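Local coordinates for protein putative sodium:solute symporter (Proteus mirabilis, PDB 5NVA) that imports the sialic acid N-acetylneuraminic acid into the bacterial cell, using the sodium gradient as driving force, at residues V24-S29 / T170-I175; T213-A218 / L295-Q300; N349-C354 / K378-V383; L421-I426 / G465-V470. All coordinates share one frame; numbering follows the deposited sequence.

All four contacts join helix to helix, and in all of them the segments meet by van der Waals packing. Interactions 1 and 3 are neighbours, their centres about 13 Å apart, and touch where Trp171 lies against Lys378, Ile381 and Ile382. Interaction 3 is fully buried, a serine set between valine and isoleucine near the sodium site; interaction 1, partly buried, has two glycines at the closest approach of its backbones. Interaction 4 is also partly buried, with methionine, leucine and valine between two transmembrane helices away from the sodium and substrate sites. Interaction 2 stands apart in the periplasmic region, its centre about 45 Å from that of interaction 3, and pairs threonines with a valine and a phenylalanine.

Interaction 1 of 4, residues V24-S29 / T170-I175; sequences VGVYFS and TWMGGI
Gly25 and Gly173 bring two helices almost backbone to backbone, with their CA atoms 4.2 Å apart; the axes of the two segments approach to 6.8 Å and cross at 59°. Segment 170-175 begins at Thr170, which faces away from helix 8-29 and touches Ser345, one of the residues that bind the second sodium ion. Met172 carries the side-chain part of the contact. Its chain, bent at chi2 and chi3, lies over the Gly25 carbonyl, with CG 3.7 Å from Gly25 O. Further out it crosses Val26, whose CG2 lies 3.5 Å from Met172 SD and about equally near CE. On the backbone side, Met172 O is approached by Ser29 CB at 3.2 Å. Gly173 follows as the point of deepest approach. Its CA sits 3.5 Å from Gly25 O, and its O meets Phe28 CB at 3.6 Å. Having CG anti to the carbonyl carbon (chi1 -76°), Phe28 sends its ring away from this junction to lie nearly parallel to the ring of Trp180. Gly174 then takes a positive phi of 71°, a break in the helical geometry at the junction between two transmembrane spans, after which Ile175 bonds through its backbone to Tyr38. Such a close crossing, with glycine on both sides, is characteristic of tightly packed membrane helices; here, in a LeuT-fold transporter, it joins the cytoplasmic end of helix 8-29 to the bend of helix 155-203, the helix that, past this bend, supplies the sodium ligand Asp182.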
loop_
_atom_site.group_PDB
_atom_site.type_symbol
_atom_site.label_atom_id
_atom_site.label_comp_id
_atom_site.label_asym_id
_atom_site.label_seq_id
_atom_site.Cartn_x
_atom_site.Cartn_y
_atom_site.Cartn_z
ATOM N N VAL A 24 -11.925 -11.904 -14.691
ATOM C CA VAL A 24 -10.971 -10.937 -15.226
ATOM C C VAL A 24 -9.591 -11.569 -15.350
ATOM O O VAL A 24 -8.859 -11.317 -16.315
ATOM C CB VAL A 24 -10.938 -9.673 -14.346
ATOM C CG1 VAL A 24 -9.909 -8.682 -14.870
ATOM C CG2 VAL A 24 -12.315 -9.029 -14.283
ATOM N N GLY A 25 -9.227 -12.422 -14.390
ATOM C CA GLY A 25 -7.920 -13.058 -14.434
ATOM C C GLY A 25 -7.779 -14.030 -15.591
ATOM O O GLY A 25 -6.758 -14.040 -16.285
ATOM N N VAL A 26 -8.798 -14.865 -15.810
ATOM C CA VAL A 26 -8.758 -15.801 -16.932
ATOM C C VAL A 26 -8.712 -15.047 -18.252
ATOM O O VAL A 26 -7.994 -15.435 -19.183
ATOM C CB VAL A 26 -9.962 -16.761 -16.874
ATOM C CG1 VAL A 26 -10.062 -17.567 -18.160
ATOM C CG2 VAL A 26 -9.838 -17.688 -15.690
ATOM N N TYR A 27 -9.470 -13.953 -18.352
ATOM C CA TYR A 27 -9.510 -13.183 -19.591
ATOM C C TYR A 27 -8.129 -12.661 -19.962
ATOM O O TYR A 27 -7.694 -12.782 -21.112
ATOM C CB TYR A 27 -10.503 -12.028 -19.456
ATOM C CG TYR A 27 -10.472 -11.062 -20.618
ATOM C CD1 TYR A 27 -11.194 -11.317 -21.775
ATOM C CD2 TYR A 27 -9.720 -9.895 -20.556
ATOM C CE1 TYR A 27 -11.169 -10.437 -22.840
ATOM C CE2 TYR A 27 -9.687 -9.010 -21.617
ATOM C CZ TYR A 27 -10.414 -9.285 -22.755
ATOM O OH TYR A 27 -10.385 -8.405 -23.813
ATOM N N PHE A 28 -7.418 -12.077 -18.999
ATOM C CA PHE A 28 -6.117 -11.496 -19.294
ATOM C C PHE A 28 -4.992 -12.520 -19.304
ATOM O O PHE A 28 -3.858 -12.167 -19.648
ATOM C CB PHE A 28 -5.812 -10.376 -18.299
ATOM C CG PHE A 28 -6.571 -9.116 -18.583
ATOM C CD1 PHE A 28 -6.178 -8.279 -19.615
ATOM C CD2 PHE A 28 -7.693 -8.783 -17.844
ATOM C CE1 PHE A 28 -6.880 -7.123 -19.893
ATOM C CE2 PHE A 28 -8.400 -7.628 -18.116
ATOM C CZ PHE A 28 -7.993 -6.799 -19.146
ATOM N N SER A 29 -5.274 -13.776 -18.952
ATOM C CA SER A 29 -4.276 -14.828 -19.102
ATOM C C SER A 29 -3.969 -15.119 -20.565
ATOM O O SER A 29 -2.889 -15.641 -20.864
ATOM C CB SER A 29 -4.746 -16.104 -18.402
ATOM O OG SER A 29 -5.944 -16.593 -18.983
ATOM N N THR A 170 -4.225 -13.408 -9.699
ATOM C CA THR A 170 -2.971 -12.697 -9.926
ATOM C C THR A 170 -2.023 -13.532 -10.775
ATOM O O THR A 170 -1.511 -13.067 -11.800
ATOM C CB THR A 170 -2.316 -12.347 -8.591
ATOM O OG1 THR A 170 -3.254 -11.644 -7.769
ATOM C CG2 THR A 170 -1.078 -11.485 -8.807
ATOM N N TRP A 171 -1.768 -14.771 -10.348
ATOM C CA TRP A 171 -0.971 -15.699 -11.142
ATOM C C TRP A 171 -1.562 -15.888 -12.533
ATOM O O TRP A 171 -0.824 -16.107 -13.500
ATOM C CB TRP A 171 -0.874 -17.035 -10.401
ATOM C CG TRP A 171 -0.405 -18.198 -11.215
ATOM C CD1 TRP A 171 0.884 -18.604 -11.396
ATOM C CD2 TRP A 171 -1.224 -19.127 -11.937
ATOM N NE1 TRP A 171 0.921 -19.721 -12.194
ATOM C CE2 TRP A 171 -0.360 -20.063 -12.541
ATOM C CE3 TRP A 171 -2.602 -19.254 -12.138
ATOM C CZ2 TRP A 171 -0.829 -21.111 -13.332
ATOM C CZ3 TRP A 171 -3.067 -20.297 -12.924
ATOM C CH2 TRP A 171 -2.182 -21.210 -13.510
ATOM N N MET A 172 -2.884 -15.774 -12.652
ATOM C CA MET A 172 -3.553 -15.988 -13.929
ATOM C C MET A 172 -3.361 -14.800 -14.865
ATOM O O MET A 172 -2.958 -14.966 -16.023
ATOM C CB MET A 172 -5.040 -16.237 -13.677
ATOM C CG MET A 172 -5.713 -17.209 -14.609
ATOM S SD MET A 172 -7.008 -18.082 -13.712
ATOM C CE MET A 172 -7.832 -16.712 -12.902
ATOM N N GLY A 173 -3.632 -13.592 -14.377
ATOM C CA GLY A 173 -3.844 -12.457 -15.255
ATOM C C GLY A 173 -2.661 -11.550 -15.526
ATOM O O GLY A 173 -2.736 -10.699 -16.416
ATOM N N GLY A 174 -1.571 -11.708 -14.785
ATOM C CA GLY A 174 -0.462 -10.792 -14.966
ATOM C C GLY A 174 -0.796 -9.406 -14.429
ATOM O O GLY A 174 -1.799 -9.189 -13.750
ATOM N N ILE A 175 0.076 -8.451 -14.764
ATOM C CA ILE A 175 -0.090 -7.091 -14.254
ATOM C C ILE A 175 -1.361 -6.453 -14.800
ATOM O O ILE A 175 -1.999 -5.641 -14.119
ATOM C CB ILE A 175 1.158 -6.240 -14.570
ATOM C CG1 ILE A 175 1.060 -4.868 -13.897
ATOM C CG2 ILE A 175 1.356 -6.096 -16.075
ATOM C CD1 ILE A 175 1.025 -4.925 -12.387
#

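Interaction 2 of 4, residues T213-A218 / L295-Q300; sequences TTTAQA and LFVYYQ
Thr214 and Val297 meet tip to tip at the centre of this junction. Both CB and CG2 of Thr214 come to 3.7 Å from Val297 CG2, while Val297 CG1 stands a little further off, so both methyls of the valine face the threonine, CG2 the nearer. The torsion of Thr214 (chi1 -64°) divides its work: OG1, beside the backbone N, bonds to Glu210 O one turn earlier on its own helix, and the methyl is turned to the partner. Thr215 reaches the same valine crosswise, its OG1 3.8 Å from Val297 CG2; that hydroxyl is likewise satisfied within its own helix, by Ile211 O. The elements joined are the short periplasmic helix 207-217 and the part of helix 267-301 that projects beyond the membrane on the periplasmic side of this LeuT-fold symporter. Their segment axes pass 9.8 Å apart at 98°, nearly perpendicular, which confines the contact to a small patch. Phe296 completes that patch. Its ring, carried out with CG anti to the backbone N (chi1 168°), meets Thr214 and Ala218 obliquely, nearest through CE2, which is 4.1 Å from Thr214 CG2 and 4.2 Å from Ala218 CB. Gln300 CG, one turn on, lies over one face of the ring, offset toward the rim. Lys220, just past the short helix, makes a cation-pi contact with the same ring, and Tyr72 of helix 61-73 also touches it.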
loop_
_atom_site.group_PDB
_atom_site.type_symbol
_atom_site.label_atom_id
_atom_site.label_comp_id
_atom_site.label_asym_id
_atom_site.label_seq_id
_atom_site.Cartn_x
_atom_site.Cartn_y
_atom_site.Cartn_z
ATOM N N THR A 213 -21.252 18.618 14.344
ATOM C CA THR A 213 -21.310 19.428 15.557
ATOM C C THR A 213 -20.712 18.684 16.745
ATOM O O THR A 213 -19.860 19.220 17.462
ATOM C CB THR A 213 -22.758 19.829 15.850
ATOM O OG1 THR A 213 -23.311 20.492 14.707
ATOM C CG2 THR A 213 -22.819 20.761 17.050
ATOM N N THR A 214 -21.151 17.443 16.965
ATOM C CA THR A 214 -20.655 16.662 18.094
ATOM C C THR A 214 -19.155 16.419 17.985
ATOM O O THR A 214 -18.428 16.509 18.983
ATOM C CB THR A 214 -21.415 15.337 18.178
ATOM O OG1 THR A 214 -22.799 15.595 18.451
ATOM C CG2 THR A 214 -20.842 14.444 19.265
ATOM N N THR A 215 -18.670 16.122 16.777
ATOM C CA THR A 215 -17.242 15.886 16.591
ATOM C C THR A 215 -16.431 17.143 16.884
ATOM O O THR A 215 -15.376 17.075 17.528
ATOM C CB THR A 215 -16.972 15.396 15.167
ATOM O OG1 THR A 215 -17.722 14.200 14.923
ATOM C CG2 THR A 215 -15.490 15.111 14.967
ATOM N N ALA A 216 -16.908 18.301 16.422
ATOM C CA ALA A 216 -16.175 19.544 16.641
ATOM C C ALA A 216 -16.151 19.926 18.115
ATOM O O ALA A 216 -15.114 20.358 18.634
ATOM C CB ALA A 216 -16.785 20.667 15.802
ATOM N N GLN A 217 -17.281 19.769 18.809
ATOM C CA GLN A 217 -17.339 20.110 20.225
ATOM C C GLN A 217 -16.513 19.163 21.086
ATOM O O GLN A 217 -16.079 19.557 22.173
ATOM C CB GLN A 217 -18.793 20.132 20.699
ATOM C CG GLN A 217 -19.608 21.260 20.086
ATOM C CD GLN A 217 -21.096 21.102 20.312
ATOM O OE1 GLN A 217 -21.572 20.029 20.682
ATOM N NE2 GLN A 217 -21.843 22.174 20.080
ATOM N N ALA A 218 -16.282 17.934 20.627
ATOM C CA ALA A 218 -15.348 17.030 21.284
ATOM C C ALA A 218 -13.907 17.265 20.853
ATOM O O ALA A 218 -13.013 16.560 21.335
ATOM C CB ALA A 218 -15.737 15.574 21.010
ATOM N N LEU A 295 -19.278 7.101 13.391
ATOM C CA LEU A 295 -19.450 6.001 14.335
ATOM C C LEU A 295 -19.288 6.472 15.773
ATOM O O LEU A 295 -19.943 5.942 16.678
ATOM C CB LEU A 295 -18.453 4.885 14.027
ATOM C CG LEU A 295 -18.690 4.105 12.735
ATOM C CD1 LEU A 295 -17.496 3.221 12.418
ATOM C CD2 LEU A 295 -19.961 3.278 12.838
ATOM N N PHE A 296 -18.423 7.463 16.003
ATOM C CA PHE A 296 -18.280 8.026 17.341
ATOM C C PHE A 296 -19.595 8.625 17.818
ATOM O O PHE A 296 -20.098 8.272 18.891
ATOM C CB PHE A 296 -17.169 9.077 17.352
ATOM C CG PHE A 296 -17.134 9.909 18.602
ATOM C CD1 PHE A 296 -16.634 9.387 19.783
ATOM C CD2 PHE A 296 -17.602 11.214 18.595
ATOM C CE1 PHE A 296 -16.600 10.151 20.936
ATOM C CE2 PHE A 296 -17.573 11.983 19.744
ATOM C CZ PHE A 296 -17.070 11.451 20.916
ATOM N N VAL A 297 -20.177 9.524 17.021
ATOM C CA VAL A 297 -21.438 10.156 17.396
ATOM C C VAL A 297 -22.543 9.116 17.527
ATOM O O VAL A 297 -23.400 9.207 18.414
ATOM C CB VAL A 297 -21.808 11.248 16.373
ATOM C CG1 VAL A 297 -23.122 11.913 16.753
ATOM C CG2 VAL A 297 -20.689 12.272 16.267
ATOM N N TYR A 298 -22.534 8.103 16.657
ATOM C CA TYR A 298 -23.601 7.106 16.668
ATOM C C TYR A 298 -23.629 6.341 17.985
ATOM O O TYR A 298 -24.691 6.170 18.595
ATOM C CB TYR A 298 -23.438 6.142 15.492
ATOM C CG TYR A 298 -24.476 5.043 15.482
ATOM C CD1 TYR A 298 -25.762 5.284 15.016
ATOM C CD2 TYR A 298 -24.174 3.768 15.946
ATOM C CE1 TYR A 298 -26.718 4.286 15.008
ATOM C CE2 TYR A 298 -25.123 2.764 15.943
ATOM C CZ TYR A 298 -26.393 3.027 15.471
ATOM O OH TYR A 298 -27.342 2.030 15.464
ATOM N N TYR A 299 -22.470 5.865 18.439
ATOM C CA TYR A 299 -22.417 5.103 19.677
ATOM C C TYR A 299 -22.348 5.988 20.915
ATOM O O TYR A 299 -22.406 5.465 22.033
ATOM C CB TYR A 299 -21.237 4.131 19.639
ATOM C CG TYR A 299 -21.432 3.032 18.619
ATOM C CD1 TYR A 299 -22.393 2.047 18.808
ATOM C CD2 TYR A 299 -20.673 2.990 17.457
ATOM C CE1 TYR A 299 -22.584 1.044 17.876
ATOM C CE2 TYR A 299 -20.855 1.991 16.518
ATOM C CZ TYR A 299 -21.812 1.021 16.734
ATOM O OH TYR A 299 -21.996 0.027 15.800
ATOM N N GLN A 300 -22.221 7.306 20.746
ATOM C CA GLN A 300 -22.506 8.218 21.847
ATOM C C GLN A 300 -24.005 8.413 22.023
ATOM O O GLN A 300 -24.467 8.661 23.142
ATOM C CB GLN A 300 -21.824 9.569 21.618
ATOM C CG GLN A 300 -20.307 9.529 21.678
ATOM C CD GLN A 300 -19.779 9.259 23.071
ATOM O OE1 GLN A 300 -19.082 8.271 23.303
ATOM N NE2 GLN A 300 -20.105 10.142 24.007
#

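Interaction 3 of 4, residues N349-C354 / K378-V383; sequences NSISSC and KLVIIV
Helix 328-361, which supplies serines to both sodium sites, packs here against helix 370-396 just beyond those sites on the cytoplasmic side. Ser352 faces the partner helix and fits between Val380 and Ile381. Its CB lies 3.6 Å from Ile381 CG1, its OG 3.7 Å from Val380 CB, and Val380 CG1 reaches the backbone side at 3.8 Å from Ser352 CA. With OG anti to the backbone N (chi1 -174°), the hydroxyl points into helix 370-396 and bonds to Ala377 O, so a buried polar group is satisfied across the interface. Ile351 adds an oblique methyl contact, CG2 to Val380 CG1 at 4.1 Å. On the other flank Ile381 extends its CD1 to 3.9 Å from Asn349 CA. The Asn349 amide turns elsewhere, OD1 bonding to Gln259 NE2 and ND2 to Tyr38 O of helix 35-40; this side chain is about 7 Å from a bound sodium ion. The segment axes lie 8.4 Å apart and cross steeply at 130°, the helices running in broadly opposed directions. The contact thus packs the helix bearing the sodium-binding serines against the next membrane helix of a LeuT-fold symporter.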
loop_
_atom_site.group_PDB
_atom_site.type_symbol
_atom_site.label_atom_id
_atom_site.label_comp_id
_atom_site.label_asym_id
_atom_site.label_seq_id
_atom_site.Cartn_x
_atom_site.Cartn_y
_atom_site.Cartn_z
ATOM N N ASN A 349 2.576 -9.610 -7.526
ATOM C CA ASN A 349 3.142 -9.403 -8.856
ATOM C C ASN A 349 4.427 -8.588 -8.789
ATOM O O ASN A 349 5.369 -8.836 -9.550
ATOM C CB ASN A 349 2.115 -8.715 -9.757
ATOM C CG ASN A 349 2.658 -8.415 -11.143
ATOM O OD1 ASN A 349 3.326 -7.402 -11.356
ATOM N ND2 ASN A 349 2.368 -9.295 -12.095
ATOM N N SER A 350 4.489 -7.614 -7.877
ATOM C CA SER A 350 5.681 -6.781 -7.767
ATOM C C SER A 350 6.836 -7.545 -7.129
ATOM O O SER A 350 7.996 -7.350 -7.508
ATOM C CB SER A 350 5.364 -5.516 -6.973
ATOM O OG SER A 350 4.545 -4.648 -7.735
ATOM N N ILE A 351 6.539 -8.409 -6.154
ATOM C CA ILE A 351 7.566 -9.302 -5.622
ATOM C C ILE A 351 8.140 -10.163 -6.739
ATOM O O ILE A 351 9.356 -10.378 -6.818
ATOM C CB ILE A 351 6.990 -10.164 -4.483
ATOM C CG1 ILE A 351 6.768 -9.324 -3.223
ATOM C CG2 ILE A 351 7.913 -11.336 -4.174
ATOM C CD1 ILE A 351 5.914 -10.019 -2.179
ATOM N N SER A 352 7.276 -10.649 -7.633
ATOM C CA SER A 352 7.732 -11.511 -8.716
ATOM C C SER A 352 8.533 -10.730 -9.752
ATOM O O SER A 352 9.502 -11.252 -10.314
ATOM C CB SER A 352 6.539 -12.202 -9.371
ATOM O OG SER A 352 6.964 -13.151 -10.331
ATOM N N SER A 353 8.140 -9.483 -10.026
ATOM C CA SER A 353 8.896 -8.672 -10.975
ATOM C C SER A 353 10.293 -8.376 -10.446
ATOM O O SER A 353 11.268 -8.376 -11.208
ATOM C CB SER A 353 8.150 -7.372 -11.276
ATOM O OG SER A 353 8.169 -6.498 -10.161
ATOM N N CYS A 354 10.411 -8.132 -9.140
ATOM C CA CYS A 354 11.719 -7.865 -8.550
ATOM C C CYS A 354 12.594 -9.113 -8.567
ATOM O O CYS A 354 13.765 -9.053 -8.958
ATOM C CB CYS A 354 11.554 -7.336 -7.125
ATOM S SG CYS A 354 10.929 -5.643 -7.028
ATOM N N LYS A 378 5.661 -16.663 -13.037
ATOM C CA LYS A 378 4.474 -17.284 -12.461
ATOM C C LYS A 378 4.809 -18.036 -11.178
ATOM O O LYS A 378 3.995 -18.081 -10.249
ATOM C CB LYS A 378 3.835 -18.228 -13.481
ATOM C CG LYS A 378 3.417 -17.561 -14.779
ATOM C CD LYS A 378 2.983 -18.594 -15.807
ATOM C CE LYS A 378 2.453 -17.937 -17.072
ATOM N NZ LYS A 378 2.122 -18.937 -18.126
ATOM N N LEU A 379 6.004 -18.632 -11.112
ATOM C CA LEU A 379 6.371 -19.463 -9.968
ATOM C C LEU A 379 6.456 -18.638 -8.689
ATOM O O LEU A 379 5.920 -19.034 -7.647
ATOM C CB LEU A 379 7.699 -20.173 -10.251
ATOM C CG LEU A 379 8.196 -21.313 -9.353
ATOM C CD1 LEU A 379 8.836 -20.806 -8.064
ATOM C CD2 LEU A 379 7.068 -22.288 -9.048
ATOM N N VAL A 380 7.135 -17.490 -8.747
ATOM C CA VAL A 380 7.366 -16.695 -7.544
ATOM C C VAL A 380 6.052 -16.186 -6.968
ATOM O O VAL A 380 5.913 -16.045 -5.747
ATOM C CB VAL A 380 8.342 -15.545 -7.857
ATOM C CG1 VAL A 380 8.472 -14.604 -6.668
ATOM C CG2 VAL A 380 9.698 -16.111 -8.238
ATOM N N ILE A 381 5.061 -15.932 -7.824
ATOM C CA ILE A 381 3.753 -15.503 -7.341
ATOM C C ILE A 381 3.122 -16.585 -6.475
ATOM O O ILE A 381 2.508 -16.294 -5.441
ATOM C CB ILE A 381 2.853 -15.122 -8.530
ATOM C CG1 ILE A 381 3.341 -13.809 -9.142
ATOM C CG2 ILE A 381 1.391 -15.026 -8.100
ATOM C CD1 ILE A 381 2.311 -13.096 -9.956
ATOM N N ILE A 382 3.274 -17.849 -6.873
ATOM C CA ILE A 382 2.744 -18.945 -6.073
ATOM C C ILE A 382 3.536 -19.098 -4.778
ATOM O O ILE A 382 2.957 -19.257 -3.697
ATOM C CB ILE A 382 2.738 -20.248 -6.892
ATOM C CG1 ILE A 382 1.878 -20.082 -8.146
ATOM C CG2 ILE A 382 2.240 -21.408 -6.047
ATOM C CD1 ILE A 382 1.950 -21.255 -9.097
ATOM N N VAL A 383 4.867 -19.038 -4.862
ATOM C CA VAL A 383 5.699 -19.237 -3.678
ATOM C C VAL A 383 5.525 -18.082 -2.698
ATOM O O VAL A 383 5.322 -18.294 -1.496
ATOM C CB VAL A 383 7.172 -19.422 -4.082
ATOM C CG1 VAL A 383 8.077 -19.280 -2.868
ATOM C CG2 VAL A 383 7.368 -20.777 -4.737
#

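Interaction 4 of 4, residues L421-I426 / G465-V470; sequences LFMLGI and GSMSVV
Helix segments 421-426 and 465-470 run in the same general direction, their axes 8.3 Å apart and inclined at 36°, with the CA atoms of Leu424 and Val470 nearest across the interface at 5.1 Å. Met423 stretches toward the partner helix and does its closest touching with the terminal methyl. Bent at chi3, the chain brings CE to 3.4 Å from Ser466 CB, a tight carbon contact, and 3.5 Å from Met467 CE. Met467 starts out away from the interface but curls back through bends at chi2 and chi3, and the two methionines cross at about a right angle. Ser466 OG is engaged by Gly416 O of helix 415-427 and Gly462 O of its own helix, a polar link between the two helices beside the methionine contact. Nearer the base of Met423, Val470 CG2 rests 4.1 Å from its CB. Leu424, with CG anti to the backbone N (chi1 -176°), lays its methyls on the backbone of the other helix: CD1 comes to 3.6 Å from Val470 O and nearly as close to Val469 O. Val469 meets both leucines. Its CG1 sits 3.6 Å from Leu421 N and also meets Leu424 CD2, and helix 433-452 packs against it through Ser443. Tyr96 of helix 89-102 touches Met423. The contact is mainly apolar side-chain packing between two transmembrane helices; it joins what is probably the tenth and last helix of the LeuT-fold core to the final membrane helix of the protein.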
loop_
_atom_site.group_PDB
_atom_site.type_symbol
_atom_site.label_atom_id
_atom_site.label_comp_id
_atom_site.label_asym_id
_atom_site.label_seq_id
_atom_site.Cartn_x
_atom_site.Cartn_y
_atom_site.Cartn_z
ATOM N N LEU A 421 18.408 6.022 -0.904
ATOM C CA LEU A 421 19.221 5.625 -2.049
ATOM C C LEU A 421 18.741 6.307 -3.324
ATOM O O LEU A 421 19.546 6.812 -4.113
ATOM C CB LEU A 421 19.194 4.105 -2.212
ATOM C CG LEU A 421 20.134 3.289 -1.324
ATOM C CD1 LEU A 421 19.784 1.813 -1.405
ATOM C CD2 LEU A 421 21.582 3.527 -1.721
ATOM N N PHE A 422 17.424 6.331 -3.541
ATOM C CA PHE A 422 16.887 6.962 -4.741
ATOM C C PHE A 422 17.089 8.471 -4.707
ATOM O O PHE A 422 17.493 9.074 -5.708
ATOM C CB PHE A 422 15.407 6.613 -4.898
ATOM C CG PHE A 422 15.169 5.245 -5.462
ATOM C CD1 PHE A 422 15.182 5.036 -6.830
ATOM C CD2 PHE A 422 14.944 4.164 -4.626
ATOM C CE1 PHE A 422 14.968 3.779 -7.359
ATOM C CE2 PHE A 422 14.727 2.901 -5.146
ATOM C CZ PHE A 422 14.739 2.708 -6.515
ATOM N N MET A 423 16.808 9.102 -3.562
ATOM C CA MET A 423 17.055 10.537 -3.429
ATOM C C MET A 423 18.529 10.862 -3.636
ATOM O O MET A 423 18.866 11.853 -4.294
ATOM C CB MET A 423 16.591 11.028 -2.058
ATOM C CG MET A 423 15.098 10.938 -1.843
ATOM S SD MET A 423 14.544 12.071 -0.566
ATOM C CE MET A 423 14.848 11.064 0.878
ATOM N N LEU A 424 19.420 10.034 -3.089
ATOM C CA LEU A 424 20.851 10.243 -3.281
ATOM C C LEU A 424 21.219 10.184 -4.759
ATOM O O LEU A 424 21.929 11.059 -5.270
ATOM C CB LEU A 424 21.631 9.198 -2.485
ATOM C CG LEU A 424 23.152 9.324 -2.479
ATOM C CD1 LEU A 424 23.595 10.492 -1.610
ATOM C CD2 LEU A 424 23.798 8.027 -2.020
ATOM N N GLY A 425 20.736 9.162 -5.464
ATOM C CA GLY A 425 21.091 9.012 -6.866
ATOM C C GLY A 425 20.489 10.087 -7.749
ATOM O O GLY A 425 21.133 10.562 -8.689
ATOM N N ILE A 426 19.251 10.488 -7.462
ATOM C CA ILE A 426 18.563 11.443 -8.326
ATOM C C ILE A 426 19.087 12.858 -8.107
ATOM O O ILE A 426 19.247 13.625 -9.063
ATOM C CB ILE A 426 17.041 11.357 -8.099
ATOM C CG1 ILE A 426 16.505 9.994 -8.547
ATOM C CG2 ILE A 426 16.320 12.480 -8.835
ATOM C CD1 ILE A 426 16.431 9.824 -10.048
ATOM N N GLY A 465 16.288 7.190 8.202
ATOM C CA GLY A 465 16.879 6.284 7.230
ATOM C C GLY A 465 17.201 6.969 5.917
ATOM O O GLY A 465 18.294 6.807 5.367
ATOM N N SER A 466 16.256 7.759 5.405
ATOM C CA SER A 466 16.449 8.413 4.115
ATOM C C SER A 466 17.555 9.458 4.184
ATOM O O SER A 466 18.408 9.534 3.292
ATOM C CB SER A 466 15.138 9.050 3.657
ATOM O OG SER A 466 14.163 8.063 3.378
ATOM N N MET A 467 17.561 10.272 5.241
ATOM C CA MET A 467 18.530 11.356 5.332
ATOM C C MET A 467 19.924 10.860 5.691
ATOM O O MET A 467 20.913 11.517 5.350
ATOM C CB MET A 467 18.055 12.396 6.349
ATOM C CG MET A 467 16.882 13.238 5.868
ATOM S SD MET A 467 17.264 14.197 4.387
ATOM C CE MET A 467 16.509 13.203 3.103
ATOM N N SER A 468 20.030 9.718 6.376
ATOM C CA SER A 468 21.349 9.175 6.675
ATOM C C SER A 468 22.044 8.689 5.408
ATOM O O SER A 468 23.264 8.828 5.273
ATOM C CB SER A 468 21.235 8.047 7.698
ATOM O OG SER A 468 20.656 8.513 8.905
ATOM N N VAL A 469 21.284 8.126 4.466
ATOM C CA VAL A 469 21.868 7.734 3.187
ATOM C C VAL A 469 22.292 8.965 2.398
ATOM O O VAL A 469 23.378 8.997 1.809
ATOM C CB VAL A 469 20.881 6.867 2.385
ATOM C CG1 VAL A 469 21.463 6.528 1.018
ATOM C CG2 VAL A 469 20.544 5.601 3.146
ATOM N N VAL A 470 21.445 9.996 2.376
ATOM C CA VAL A 470 21.764 11.214 1.635
ATOM C C VAL A 470 23.005 11.882 2.216
ATOM O O VAL A 470 23.941 12.234 1.489
ATOM C CB VAL A 470 20.559 12.172 1.634
ATOM C CG1 VAL A 470 20.970 13.546 1.124
ATOM C CG2 VAL A 470 19.426 11.600 0.795
#